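Local coordinates for protein xyloglucanase (Paenibacillus pabuli, PDB 2JEP) that hydrolyses xyloglucan, a plant cell-wall polysaccharide, probably by cutting its beta-1,4-glucan backbone from within as other endo-acting family 5 enzymes do, at residues A[86-91]-A[114-119]; A[126-131]-A[162-167]; A[233-238]-A[310-315]; A[263-268]-A[302-307]. One frame throughout, in Å; residues are numbered along the deposited sequence. Where two conformers were deposited one is given.

Contact 1 (A[86-91]-A[114-119]); sequences IRIPVS and QVVDYA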
loop_
_atom_site.group_PDB
_atom_site.type_symbol
_atom_site.label_atom_id
_atom_site.label_comp_id
_atom_site.label_asym_id
_atom_site.label_seq_id
_atom_site.Cartn_x
_atom_site.Cartn_y
_atom_site.Cartn_z
ATOM N N ILE A 86 -2.554 -5.783 -8.017
ATOM C CA ILE A 86 -1.160 -5.379 -7.935
ATOM C C ILE A 86 -1.100 -3.950 -7.408
ATOM O O ILE A 86 -1.714 -3.063 -8.003
ATOM C CB ILE A 86 -0.475 -5.397 -9.332
ATOM C CG1 ILE A 86 -0.715 -6.729 -10.046
ATOM C CG2 ILE A 86 1.013 -5.036 -9.177
ATOM C CD1 ILE A 86 0.000 -7.880 -9.401
ATOM N N ARG A 87 -0.370 -3.735 -6.309
ATOM C CA ARG A 87 -0.085 -2.393 -5.826
ATOM C C ARG A 87 1.273 -1.983 -6.337
ATOM O O ARG A 87 2.243 -2.739 -6.207
ATOM C CB ARG A 87 -0.146 -2.317 -4.307
ATOM C CG ARG A 87 0.196 -0.930 -3.724
ATOM C CD ARG A 87 -0.272 -0.824 -2.301
ATOM N NE ARG A 87 0.031 0.451 -1.664
ATOM C CZ ARG A 87 1.079 0.704 -0.868
ATOM N NH1 ARG A 87 2.061 -0.180 -0.719
ATOM N NH2 ARG A 87 1.133 1.882 -0.218
ATOM N N ILE A 88 1.342 -0.784 -6.917
ATOM C CA ILE A 88 2.538 -0.263 -7.554
ATOM C C ILE A 88 2.962 1.005 -6.813
ATOM O O ILE A 88 2.473 2.103 -7.084
ATOM C CB ILE A 88 2.338 0.037 -9.058
ATOM C CG1 ILE A 88 1.820 -1.206 -9.809
ATOM C CG2 ILE A 88 3.618 0.589 -9.676
ATOM C CD1 ILE A 88 1.509 -0.947 -11.273
ATOM N N PRO A 89 3.905 0.856 -5.870
ATOM C CA PRO A 89 4.523 2.044 -5.271
ATOM C C PRO A 89 5.189 2.909 -6.362
ATOM O O PRO A 89 5.887 2.358 -7.206
ATOM C CB PRO A 89 5.564 1.435 -4.339
ATOM C CG PRO A 89 5.019 0.094 -3.976
ATOM C CD PRO A 89 4.410 -0.385 -5.257
ATOM N N VAL A 90 4.972 4.223 -6.324
ATOM C CA VAL A 90 5.577 5.142 -7.280
ATOM C C VAL A 90 6.087 6.366 -6.542
ATOM O O VAL A 90 5.339 6.999 -5.790
ATOM C CB VAL A 90 4.585 5.604 -8.368
ATOM C CG1 VAL A 90 5.309 6.481 -9.407
ATOM C CG2 VAL A 90 3.922 4.423 -9.060
ATOM N N SER A 91 7.362 6.697 -6.750
ATOM C CA SER A 91 7.910 7.963 -6.258
ATOM C C SER A 91 8.068 8.947 -7.394
ATOM O O SER A 91 8.207 8.557 -8.548
ATOM C CB SER A 91 9.281 7.728 -5.601
ATOM O OG SER A 91 9.132 6.999 -4.405
ATOM N N GLN A 114 3.276 2.428 -18.658
ATOM C CA GLN A 114 3.608 1.132 -19.223
ATOM C C GLN A 114 3.501 0.026 -18.152
ATOM O O GLN A 114 2.955 -1.044 -18.404
ATOM C CB GLN A 114 5.002 1.182 -19.851
ATOM C CG GLN A 114 5.336 0.008 -20.722
ATOM C CD GLN A 114 4.705 0.055 -22.107
ATOM O OE1 GLN A 114 5.004 -0.780 -22.960
ATOM N NE2 GLN A 114 3.817 1.012 -22.332
ATOM N N VAL A 115 4.022 0.285 -16.964
ATOM C CA VAL A 115 3.997 -0.706 -15.912
ATOM C C VAL A 115 2.556 -0.962 -15.438
ATOM O O VAL A 115 2.155 -2.125 -15.219
ATOM C CB VAL A 115 4.936 -0.289 -14.770
ATOM C CG1 VAL A 115 4.851 -1.257 -13.569
ATOM C CG2 VAL A 115 6.393 -0.228 -15.286
ATOM N N VAL A 116 1.771 0.104 -15.282
ATOM C CA VAL A 116 0.346 -0.055 -14.991
ATOM C C VAL A 116 -0.288 -0.976 -16.029
ATOM O O VAL A 116 -1.040 -1.889 -15.688
ATOM C CB VAL A 116 -0.362 1.299 -14.944
ATOM C CG1 VAL A 116 -1.904 1.118 -15.057
ATOM C CG2 VAL A 116 0.023 2.050 -13.688
ATOM N N ASP A 117 -0.005 -0.723 -17.310
ATOM C CA ASP A 117 -0.610 -1.529 -18.352
ATOM C C ASP A 117 -0.232 -3.010 -18.274
ATOM O O ASP A 117 -1.030 -3.878 -18.633
ATOM C CB ASP A 117 -0.237 -0.983 -19.727
ATOM C CG ASP A 117 -0.950 0.297 -20.089
ATOM O OD1 ASP A 117 -1.950 0.633 -19.423
ATOM O OD2 ASP A 117 -0.515 0.900 -21.117
ATOM N N TYR A 118 0.976 -3.333 -17.804
ATOM C CA TYR A 118 1.336 -4.744 -17.652
ATOM C C TYR A 118 0.321 -5.482 -16.800
ATOM O O TYR A 118 0.031 -6.628 -17.054
ATOM C CB TYR A 118 2.709 -4.935 -17.000
ATOM C CG TYR A 118 3.916 -4.371 -17.724
ATOM C CD1 TYR A 118 3.870 -4.011 -19.046
ATOM C CD2 TYR A 118 5.115 -4.187 -17.050
ATOM C CE1 TYR A 118 4.994 -3.469 -19.684
ATOM C CE2 TYR A 118 6.222 -3.683 -17.681
ATOM C CZ TYR A 118 6.157 -3.301 -18.990
ATOM O OH TYR A 118 7.283 -2.768 -19.578
ATOM N N ALA A 119 -0.174 -4.821 -15.759
ATOM C CA ALA A 119 -1.180 -5.403 -14.848
ATOM C C ALA A 119 -2.599 -5.175 -15.351
ATOM O O ALA A 119 -3.422 -6.103 -15.388
ATOM C CB ALA A 119 -1.027 -4.826 -13.432
#
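Ile86 and Ile88, two residues apart on the strand, meet Val115, Val116 and Ala119 on the inner side of the helix in a purely apolar contact. At one end, Ile86 CG1 rests 3.9 Å from Ala119 CB, with the methylene rather than the terminal methyl doing the touching, because chi2 of -69° folds CD1 aside. At the other end, Ile88 reaches further. Its CG1 stands anti to the carbonyl carbon and chi2 is nearly straight at 176°, which carries CD1 out to the helix. There CD1 lies 4.0 Å from Val116 CA, with Val116 CG2 and Val115 CG1 each 4.1 Å from it. One methyl thus touches two neighbouring helix residues. The small Ala119 is consistent with the closer approach at the Ile86 end: the CA atoms of Ile86 and Ala119 are 6.9 Å apart, those of Ile88 and Val116 7.8 Å.

No hydrogen bond crosses the contact. The helix bonds its backbone internally, and the strand bonds along the sheet, where Ile86 pairs with Tyr125 and Ile127, and Ile88 with Ile127. Arg87, on the alternate side of the strand, faces the barrel interior, where it forms salt bridges to Glu178 and Glu323.

The axes of strand residues 86-88 and helix residues 114-119 approach to 9.9 Å and run nearly antiparallel, at 173°. Helix 106-120 is the crossover between strands 85-88 and 125-128, and its residues lean on both. This is one beta-alpha-beta unit of the (beta/alpha)8, or TIM, barrel of family 5 glycoside hydrolases.

Contact 2 (A[126-131]-A[162-167]); sequences VIINIH and QQIATK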
loop_
_atom_site.group_PDB
_atom_site.type_symbol
_atom_site.label_atom_id
_atom_site.label_comp_id
_atom_site.label_asym_id
_atom_site.label_seq_id
_atom_site.Cartn_x
_atom_site.Cartn_y
_atom_site.Cartn_z
ATOM N N VAL A 126 -5.311 -2.618 -10.045
ATOM C CA VAL A 126 -4.031 -1.946 -9.946
ATOM C C VAL A 126 -4.192 -0.734 -9.052
ATOM O O VAL A 126 -5.164 0.018 -9.217
ATOM C CB VAL A 126 -3.537 -1.474 -11.328
ATOM C CG1 VAL A 126 -2.137 -0.851 -11.217
ATOM C CG2 VAL A 126 -3.548 -2.619 -12.337
ATOM N N ILE A 127 -3.250 -0.553 -8.117
ATOM C CA ILE A 127 -3.224 0.628 -7.267
ATOM C C ILE A 127 -1.918 1.374 -7.555
ATOM O O ILE A 127 -0.855 0.750 -7.541
ATOM C CB ILE A 127 -3.245 0.243 -5.772
ATOM C CG1 ILE A 127 -4.488 -0.587 -5.419
ATOM C CG2 ILE A 127 -3.102 1.500 -4.880
ATOM C CD1 ILE A 127 -4.402 -1.289 -4.064
ATOM N N ILE A 128 -1.992 2.681 -7.817
ATOM C CA ILE A 128 -0.801 3.531 -7.932
ATOM C C ILE A 128 -0.881 4.624 -6.873
ATOM O O ILE A 128 -1.962 5.116 -6.556
ATOM C CB ILE A 128 -0.600 4.150 -9.326
ATOM C CG1 ILE A 128 -1.787 5.004 -9.762
ATOM C CG2 ILE A 128 -0.276 3.051 -10.304
ATOM C CD1 ILE A 128 -1.574 5.693 -11.114
ATOM N N ASN A 129 0.264 4.999 -6.306
ATOM C CA ASN A 129 0.290 5.955 -5.200
ATOM C C ASN A 129 1.354 7.040 -5.398
ATOM O O ASN A 129 1.939 7.156 -6.486
ATOM C CB ASN A 129 0.465 5.213 -3.872
ATOM C CG ASN A 129 1.863 4.664 -3.664
ATOM O OD1 ASN A 129 2.748 4.903 -4.473
ATOM N ND2 ASN A 129 2.071 3.959 -2.552
ATOM N N ILE A 130 1.559 7.866 -4.369
ATOM C CA ILE A 130 2.752 8.715 -4.244
ATOM C C ILE A 130 3.455 8.206 -3.002
ATOM O O ILE A 130 2.888 8.218 -1.914
ATOM C CB ILE A 130 2.396 10.199 -4.134
ATOM C CG1 ILE A 130 1.736 10.682 -5.429
ATOM C CG2 ILE A 130 3.642 11.013 -3.753
ATOM C CD1 ILE A 130 1.355 12.176 -5.423
ATOM N N HIS A 131 4.680 7.687 -3.165
ATOM C CA HIS A 131 5.260 6.807 -2.145
ATOM C C HIS A 131 6.407 7.438 -1.356
ATOM O O HIS A 131 6.217 7.907 -0.210
ATOM C CB HIS A 131 5.655 5.483 -2.823
ATOM C CG HIS A 131 5.878 4.347 -1.882
ATOM N ND1 HIS A 131 4.909 3.401 -1.613
ATOM C CD2 HIS A 131 6.968 3.991 -1.159
ATOM C CE1 HIS A 131 5.402 2.505 -0.775
ATOM N NE2 HIS A 131 6.642 2.848 -0.469
ATOM N N GLN A 162 -3.078 16.300 -10.290
ATOM C CA GLN A 162 -3.795 16.686 -11.516
ATOM C C GLN A 162 -3.187 15.956 -12.705
ATOM O O GLN A 162 -3.901 15.432 -13.575
ATOM C CB GLN A 162 -3.680 18.188 -11.767
ATOM C CG GLN A 162 -4.585 19.095 -11.006
ATOM C CD GLN A 162 -4.403 20.551 -11.417
ATOM O OE1 GLN A 162 -3.512 20.874 -12.188
ATOM N NE2 GLN A 162 -5.247 21.431 -10.893
ATOM N N GLN A 163 -1.866 15.976 -12.772
ATOM C CA GLN A 163 -1.151 15.355 -13.895
ATOM C C GLN A 163 -1.249 13.844 -13.912
ATOM O O GLN A 163 -1.444 13.244 -14.964
ATOM C CB GLN A 163 0.311 15.785 -13.863
ATOM C CG GLN A 163 0.522 17.253 -14.123
ATOM C CD GLN A 163 1.934 17.641 -13.852
ATOM O OE1 GLN A 163 2.826 17.377 -14.669
ATOM N NE2 GLN A 163 2.173 18.233 -12.692
ATOM N N ILE A 164 -1.075 13.204 -12.762
ATOM C CA ILE A 164 -1.167 11.725 -12.739
ATOM C C ILE A 164 -2.593 11.325 -13.118
ATOM O O ILE A 164 -2.818 10.437 -13.947
ATOM C CB ILE A 164 -0.844 11.176 -11.321
ATOM C CG1 ILE A 164 0.575 11.520 -10.879
ATOM C CG2 ILE A 164 -1.103 9.667 -11.267
ATOM C CD1 ILE A 164 0.807 11.379 -9.367
ATOM N N ALA A 165 -3.582 11.984 -12.515
ATOM C CA ALA A 165 -4.967 11.619 -12.791
ATOM C C ALA A 165 -5.295 11.811 -14.273
ATOM O O ALA A 165 -5.899 10.952 -14.904
ATOM C CB ALA A 165 -5.940 12.410 -11.908
ATOM N N THR A 166 -4.878 12.948 -14.824
ATOM C CA THR A 166 -5.128 13.224 -16.240
ATOM C C THR A 166 -4.525 12.113 -17.125
ATOM O O THR A 166 -5.164 11.648 -18.068
ATOM C CB THR A 166 -4.606 14.592 -16.611
ATOM O OG1 THR A 166 -5.356 15.576 -15.898
ATOM C CG2 THR A 166 -4.736 14.863 -18.110
ATOM N N LYS A 167 -3.320 11.658 -16.804
ATOM C CA LYS A 167 -2.650 10.629 -17.614
ATOM C C LYS A 167 -3.487 9.346 -17.671
ATOM O O LYS A 167 -3.524 8.647 -18.685
ATOM C CB LYS A 167 -1.270 10.315 -16.994
ATOM C CG LYS A 167 -0.351 9.395 -17.774
ATOM C CD LYS A 167 0.168 10.065 -19.017
ATOM C CE LYS A 167 1.171 9.190 -19.753
ATOM N NZ LYS A 167 1.455 9.785 -21.082
#
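Between Ile128 and Ile130, the two residues that meet Ile164 of the helix, Asn129 turns its side chain the other way, and Asn129 CG lies at the edge of the His131 ring, in its plane. The setting is the TIM barrel: segment 126-131 takes in the C-terminal end of strand 125-128, third in the barrel, and the loop after it, and segment 162-167 belongs to the helix 150-167 that follows. Asn129 ND2 donates to His131 ND1 at 3.0 Å, nearly straight at 162°. The donor lies near the ring plane and the acceptor near the amide plane, although the two planes themselves are turned against each other. The other end of the amide, OD1, accepts a hydrogen bond from the backbone N of Val90. His131 itself touches Pro89 and Glu53.

Ile128 holds its CG1 in the crowded position between backbone N and carbonyl carbon (chi1 58°). It and Ile164 run past one another in opposing directions, Ile128 CD1 lying 4.0 Å from Ile164 CG2. Val116 of the preceding helix also leans on Ile128, while Tyr157, Val160 and Trp161 also touch Ile130.

The second branch of Ile164 serves the second isoleucine: its CD1 lies 4.1 Å from both CG1 and CD1 of Ile130.

Contact 3 (A[233-238]-A[310-315]); sequences YTVGNY and DKFVTQ
Lys311 and Val235 touch first through their apolar roots; both are modelled in two conformers, and the account holds for one of each. Followed outward, Lys311 CB lies 4.0 Å from Val235 CG1. CG, anti to the backbone N at -176°, sits 3.6 Å above the centre of the neighbouring Phe312 ring. Bends at chi2 and chi3 then bring CE to 3.6 Å from Val235 O. NZ, at the tip, holds a water only weakly; that water donates to Val235 O at 2.7 Å, a bridge from the lysine to a carbonyl at the last turn of helix 231-235.

Phe312 carries the buried half of the contact. Its CE2 comes 3.7 Å from Val235 CG1, which approaches obliquely, and Thr234 CG2 is 3.8 Å from the same carbon. Thr234 O meets the ring at its edge, close to CZ, while Thr234 OG1 is bonded to Asn230 O. With an alanine here, Thr234 CG2 and Val235 CG1 would probably face a gap, and the Lys311 chain would be likely to lose the surface its CG lies on.

Leu242 and Val319 also touch Phe312. Two outer helices, 231-235 and 298-313, meet here near their C-terminal ends, as in the helical shell of a TIM barrel.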
loop_
_atom_site.group_PDB
_atom_site.type_symbol
_atom_site.label_atom_id
_atom_site.label_comp_id
_atom_site.label_asym_id
_atom_site.label_seq_id
_atom_site.Cartn_x
_atom_site.Cartn_y
_atom_site.Cartn_z
ATOM N N TYR A 233 -4.068 4.505 15.183
ATOM C CA TYR A 233 -4.123 5.960 15.003
ATOM C C TYR A 233 -5.121 6.411 13.933
ATOM O O TYR A 233 -5.383 7.604 13.821
ATOM C CB TYR A 233 -2.730 6.539 14.709
ATOM C CG TYR A 233 -1.738 6.418 15.852
ATOM C CD1 TYR A 233 -2.141 6.611 17.169
ATOM C CD2 TYR A 233 -0.412 6.111 15.623
ATOM C CE1 TYR A 233 -1.247 6.521 18.209
ATOM C CE2 TYR A 233 0.493 6.019 16.669
ATOM C CZ TYR A 233 0.060 6.218 17.951
ATOM O OH TYR A 233 0.965 6.125 19.010
ATOM N N THR A 234 -5.651 5.469 13.164
ATOM C CA THR A 234 -6.678 5.713 12.168
ATOM C C THR A 234 -8.080 5.472 12.729
ATOM O O THR A 234 -9.006 6.228 12.432
ATOM C CB THR A 234 -6.418 4.867 10.905
ATOM O OG1 THR A 234 -5.078 5.105 10.458
ATOM C CG2 THR A 234 -7.385 5.194 9.806
ATOM N N VAL A 235 -8.241 4.422 13.531
ATOM C CA VAL A 235 -9.568 4.131 14.081
ATOM C C VAL A 235 -9.852 4.860 15.387
ATOM O O VAL A 235 -11.014 5.115 15.694
ATOM C CB VAL A 235 -9.839 2.613 14.279
ATOM C CG1 VAL A 235 -9.671 1.876 12.950
ATOM C CG2 VAL A 235 -8.964 2.019 15.411
ATOM N N GLY A 236 -8.828 5.192 16.146
ATOM C CA GLY A 236 -9.039 5.851 17.425
ATOM C C GLY A 236 -9.285 7.336 17.300
ATOM O O GLY A 236 -9.336 7.891 16.207
ATOM N N ASN A 237 -9.447 7.992 18.448
ATOM C CA ASN A 237 -9.808 9.410 18.457
ATOM C C ASN A 237 -8.575 10.293 18.461
ATOM O O ASN A 237 -8.274 10.978 19.442
ATOM C CB ASN A 237 -10.708 9.712 19.667
ATOM C CG ASN A 237 -11.270 11.108 19.624
ATOM O OD1 ASN A 237 -11.350 11.724 18.554
ATOM N ND2 ASN A 237 -11.664 11.621 20.779
ATOM N N TYR A 238 -7.837 10.276 17.352
ATOM C CA TYR A 238 -6.561 10.966 17.229
ATOM C C TYR A 238 -6.547 12.059 16.188
ATOM O O TYR A 238 -5.552 12.790 16.073
ATOM C CB TYR A 238 -5.440 9.970 16.887
ATOM C CG TYR A 238 -5.175 8.966 17.994
ATOM C CD1 TYR A 238 -4.375 9.305 19.080
ATOM C CD2 TYR A 238 -5.735 7.694 17.952
ATOM C CE1 TYR A 238 -4.118 8.377 20.096
ATOM C CE2 TYR A 238 -5.470 6.756 18.955
ATOM C CZ TYR A 238 -4.672 7.107 20.030
ATOM O OH TYR A 238 -4.427 6.151 21.005
ATOM N N ASP A 310 -15.131 -2.486 12.142
ATOM C CA ASP A 310 -16.158 -1.779 12.908
ATOM C C ASP A 310 -16.205 -0.281 12.555
ATOM O O ASP A 310 -17.280 0.318 12.489
ATOM C CB ASP A 310 -15.888 -1.932 14.392
ATOM C CG ASP A 310 -16.203 -3.316 14.928
ATOM O OD1 ASP A 310 -16.913 -4.095 14.275
ATOM O OD2 ASP A 310 -15.725 -3.618 16.039
ATOM N N LYS A 311 -15.048 0.338 12.346
ATOM C CA LYS A 311 -14.991 1.776 12.124
ATOM C C LYS A 311 -15.332 2.147 10.685
ATOM O O LYS A 311 -16.007 3.142 10.455
ATOM C CB LYS A 311 -13.617 2.334 12.509
ATOM C CG LYS A 311 -13.478 3.847 12.398
ATOM C CD LYS A 311 -14.488 4.628 13.230
ATOM C CE LYS A 311 -14.367 4.361 14.720
ATOM N NZ LYS A 311 -15.271 5.250 15.498
ATOM N N PHE A 312 -14.837 1.365 9.724
ATOM C CA PHE A 312 -14.891 1.748 8.321
ATOM C C PHE A 312 -15.740 0.848 7.459
ATOM O O PHE A 312 -16.600 1.340 6.727
ATOM C CB PHE A 312 -13.475 1.885 7.749
ATOM C CG PHE A 312 -12.659 2.911 8.455
ATOM C CD1 PHE A 312 -13.040 4.244 8.417
ATOM C CD2 PHE A 312 -11.508 2.561 9.147
ATOM C CE1 PHE A 312 -12.326 5.182 9.073
ATOM C CE2 PHE A 312 -10.777 3.531 9.807
ATOM C CZ PHE A 312 -11.185 4.837 9.755
ATOM N N VAL A 313 -15.498 -0.460 7.486
ATOM C CA VAL A 313 -16.205 -1.358 6.567
ATOM C C VAL A 313 -17.714 -1.262 6.764
ATOM O O VAL A 313 -18.478 -1.232 5.775
ATOM C CB VAL A 313 -15.740 -2.832 6.690
ATOM C CG1 VAL A 313 -16.541 -3.723 5.707
ATOM C CG2 VAL A 313 -14.217 -2.964 6.387
ATOM N N THR A 314 -18.132 -1.202 8.027
ATOM C CA THR A 314 -19.555 -1.120 8.357
ATOM C C THR A 314 -20.201 0.162 7.865
ATOM O O THR A 314 -21.438 0.245 7.838
ATOM C CB THR A 314 -19.806 -1.177 9.883
ATOM O OG1 THR A 314 -19.162 -0.089 10.559
ATOM C CG2 THR A 314 -19.392 -2.510 10.468
ATOM N N GLN A 315 -19.395 1.182 7.589
ATOM C CA GLN A 315 -19.909 2.476 7.113
ATOM C C GLN A 315 -19.866 2.585 5.599
ATOM O O GLN A 315 -20.167 3.649 5.038
ATOM C CB GLN A 315 -19.119 3.613 7.753
ATOM C CG GLN A 315 -19.088 3.598 9.292
ATOM C CD GLN A 315 -20.448 3.382 9.942
ATOM O OE1 GLN A 315 -20.683 2.368 10.613
ATOM N NE2 GLN A 315 -21.342 4.332 9.748
HETATM O O HOH W 1 -12.683 7.049 16.671
#

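Contact 4 (A[263-268]-A[302-307]); sequences AHYYSP and ESQFKS
The backbone O of Gln304, a residue whose side chain packs against Tyr265, is gripped from its own helix: Ser307 OG donates to it at 2.7 Å, with a C=O...O angle of 132°, and Ser307 N adds a weak bond. These bonds bind the serine back to the turn that carries Gln304 and Phe305.

Across the contact the meeting is aromatic. Phe305 turns its edge to the face of Tyr265 in a T-shaped pair, with centroids 5.1 Å apart and planes at 76°. Phe305 CE1 stands 3.7 Å above the tyrosine ring, toward its rim, and Ser267 N lies over the opposite face. Tyr265 reaches Phe305 because its CG is anti to the backbone N (chi1 -166°). Beside this pair, Gln304 CB and CG each lie 4.1 Å from Tyr265 CE1; the polar end of Gln304 goes to Asp232 instead. Tyr300, Leu301 and Ile321 also touch Tyr265.

With a serine at the position of Tyr265, the edge of Phe305 would probably lose the face it meets and a gap would be likely to open beside Gln304.

No hydrogen bond spans the contact, so strand 259-265 and helix 298-313 are held here by dispersion and ring electrostatics.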
loop_
_atom_site.group_PDB
_atom_site.type_symbol
_atom_site.label_atom_id
_atom_site.label_comp_id
_atom_site.label_asym_id
_atom_site.label_seq_id
_atom_site.Cartn_x
_atom_site.Cartn_y
_atom_site.Cartn_z
ATOM N N ALA A 263 -4.521 0.762 5.507
ATOM C CA ALA A 263 -3.639 0.574 6.667
ATOM C C ALA A 263 -2.603 -0.467 6.267
ATOM O O ALA A 263 -2.819 -1.240 5.300
ATOM C CB ALA A 263 -4.421 0.123 7.947
ATOM N N HIS A 264 -1.461 -0.451 6.964
ATOM C CA HIS A 264 -0.398 -1.432 6.768
ATOM C C HIS A 264 -0.209 -2.236 8.044
ATOM O O HIS A 264 -0.503 -1.738 9.115
ATOM C CB HIS A 264 0.913 -0.742 6.376
ATOM C CG HIS A 264 0.869 -0.067 5.037
ATOM N ND1 HIS A 264 1.873 0.760 4.575
ATOM C CD2 HIS A 264 -0.109 -0.037 4.097
ATOM C CE1 HIS A 264 1.531 1.219 3.374
ATOM N NE2 HIS A 264 0.338 0.743 3.053
ATOM N N TYR A 265 0.286 -3.462 7.922
ATOM C CA TYR A 265 0.353 -4.343 9.083
ATOM C C TYR A 265 1.615 -5.188 9.074
ATOM O O TYR A 265 1.792 -6.041 8.205
ATOM C CB TYR A 265 -0.865 -5.257 9.121
ATOM C CG TYR A 265 -1.061 -5.954 10.446
ATOM C CD1 TYR A 265 -1.614 -5.275 11.514
ATOM C CD2 TYR A 265 -0.637 -7.268 10.659
ATOM C CE1 TYR A 265 -1.780 -5.908 12.741
ATOM C CE2 TYR A 265 -0.805 -7.886 11.878
ATOM C CZ TYR A 265 -1.378 -7.201 12.906
ATOM O OH TYR A 265 -1.565 -7.793 14.144
ATOM N N TYR A 266 2.470 -4.951 10.065
ATOM C CA TYR A 266 3.707 -5.690 10.241
ATOM C C TYR A 266 3.911 -6.008 11.732
ATOM O O TYR A 266 5.052 -6.065 12.200
ATOM C CB TYR A 266 4.886 -4.880 9.727
ATOM C CG TYR A 266 4.919 -4.571 8.233
ATOM C CD1 TYR A 266 5.430 -5.477 7.337
ATOM C CD2 TYR A 266 4.497 -3.356 7.748
ATOM C CE1 TYR A 266 5.557 -5.165 6.002
ATOM C CE2 TYR A 266 4.607 -3.034 6.414
ATOM C CZ TYR A 266 5.115 -3.948 5.536
ATOM O OH TYR A 266 5.314 -3.654 4.206
ATOM N N SER A 267 2.820 -6.213 12.460
ATOM C CA SER A 267 2.927 -6.472 13.892
ATOM C C SER A 267 2.899 -7.953 14.192
ATOM O O SER A 267 2.171 -8.692 13.554
ATOM C CB SER A 267 1.780 -5.813 14.642
ATOM O OG SER A 267 1.821 -4.392 14.524
ATOM N N PRO A 268 3.674 -8.397 15.188
ATOM C CA PRO A 268 4.646 -7.656 15.960
ATOM C C PRO A 268 5.938 -7.486 15.195
ATOM O O PRO A 268 6.437 -8.426 14.580
ATOM C CB PRO A 268 4.858 -8.538 17.204
ATOM C CG PRO A 268 4.640 -9.930 16.678
ATOM C CD PRO A 268 3.636 -9.829 15.569
ATOM N N GLU A 302 -6.735 -10.364 15.504
ATOM C CA GLU A 302 -8.201 -10.277 15.538
ATOM C C GLU A 302 -8.715 -8.903 15.975
ATOM O O GLU A 302 -9.576 -8.316 15.301
ATOM C CB GLU A 302 -8.740 -11.398 16.440
ATOM C CG GLU A 302 -10.201 -11.254 16.869
ATOM C CD GLU A 302 -11.216 -11.320 15.752
ATOM O OE1 GLU A 302 -10.973 -12.002 14.719
ATOM O OE2 GLU A 302 -12.294 -10.676 15.903
ATOM N N SER A 303 -8.217 -8.400 17.098
ATOM C CA SER A 303 -8.644 -7.099 17.632
ATOM C C SER A 303 -8.349 -5.973 16.646
ATOM O O SER A 303 -9.163 -5.078 16.415
ATOM C CB SER A 303 -7.911 -6.806 18.949
ATOM O OG SER A 303 -8.305 -5.551 19.499
ATOM N N GLN A 304 -7.143 -5.997 16.090
ATOM C CA GLN A 304 -6.740 -4.961 15.170
ATOM C C GLN A 304 -7.643 -4.903 13.948
ATOM O O GLN A 304 -8.135 -3.844 13.555
ATOM C CB GLN A 304 -5.283 -5.181 14.758
ATOM C CG GLN A 304 -4.298 -4.870 15.851
ATOM C CD GLN A 304 -4.094 -3.408 16.025
ATOM O OE1 GLN A 304 -3.547 -2.760 15.121
ATOM N NE2 GLN A 304 -4.546 -2.877 17.139
ATOM N N PHE A 305 -7.806 -6.027 13.269
ATOM C CA PHE A 305 -8.586 -6.013 12.039
ATOM C C PHE A 305 -10.063 -5.799 12.328
ATOM O O PHE A 305 -10.747 -5.084 11.569
ATOM C CB PHE A 305 -8.341 -7.267 11.199
ATOM C CG PHE A 305 -7.043 -7.260 10.408
ATOM C CD1 PHE A 305 -5.969 -6.454 10.765
ATOM C CD2 PHE A 305 -6.901 -8.089 9.308
ATOM C CE1 PHE A 305 -4.795 -6.484 10.037
ATOM C CE2 PHE A 305 -5.717 -8.136 8.575
ATOM C CZ PHE A 305 -4.667 -7.319 8.949
ATOM N N LYS A 306 -10.565 -6.338 13.438
ATOM C CA LYS A 306 -11.956 -6.059 13.776
ATOM C C LYS A 306 -12.164 -4.554 13.949
ATOM O O LYS A 306 -13.223 -4.036 13.589
ATOM C CB LYS A 306 -12.400 -6.804 15.028
ATOM C CG LYS A 306 -13.896 -6.634 15.281
ATOM C CD LYS A 306 -14.378 -7.543 16.396
ATOM C CE LYS A 306 -15.887 -7.488 16.517
ATOM N NZ LYS A 306 -16.349 -6.175 17.050
ATOM N N SER A 307 -11.172 -3.837 14.466
ATOM C CA SER A 307 -11.360 -2.404 14.693
ATOM C C SER A 307 -11.524 -1.647 13.376
ATOM O O SER A 307 -12.296 -0.680 13.311
ATOM C CB SER A 307 -10.250 -1.830 15.558
ATOM O OG SER A 307 -9.022 -1.635 14.874
#

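Contacts 1 and 2 form one continuous piece of the barrel wall: their centres lie 10 Å apart, and Ile88 N probably bonds to Ile127 O at 2.8 Å. Contacts 3 and 4, with centres 12 Å apart, share helix 298-313 and meet where Val235 CG1 lies 3.7 Å from Ser307 O. Contact 1 stands across the chain's centre from contacts 3 and 4, and contact 2 across from contact 4. The centres of contacts 1 and 4 are 26 Å apart, yet Arg87 NH2 and His264 NE2 meet inside the barrel at 3.6 Å. Those two residues also pair with Glu323 and Glu182 respectively. Family 5 enzymes place their two catalytic glutamates at the ends of the fourth and seventh strands, consistent with this polar centre being the active site.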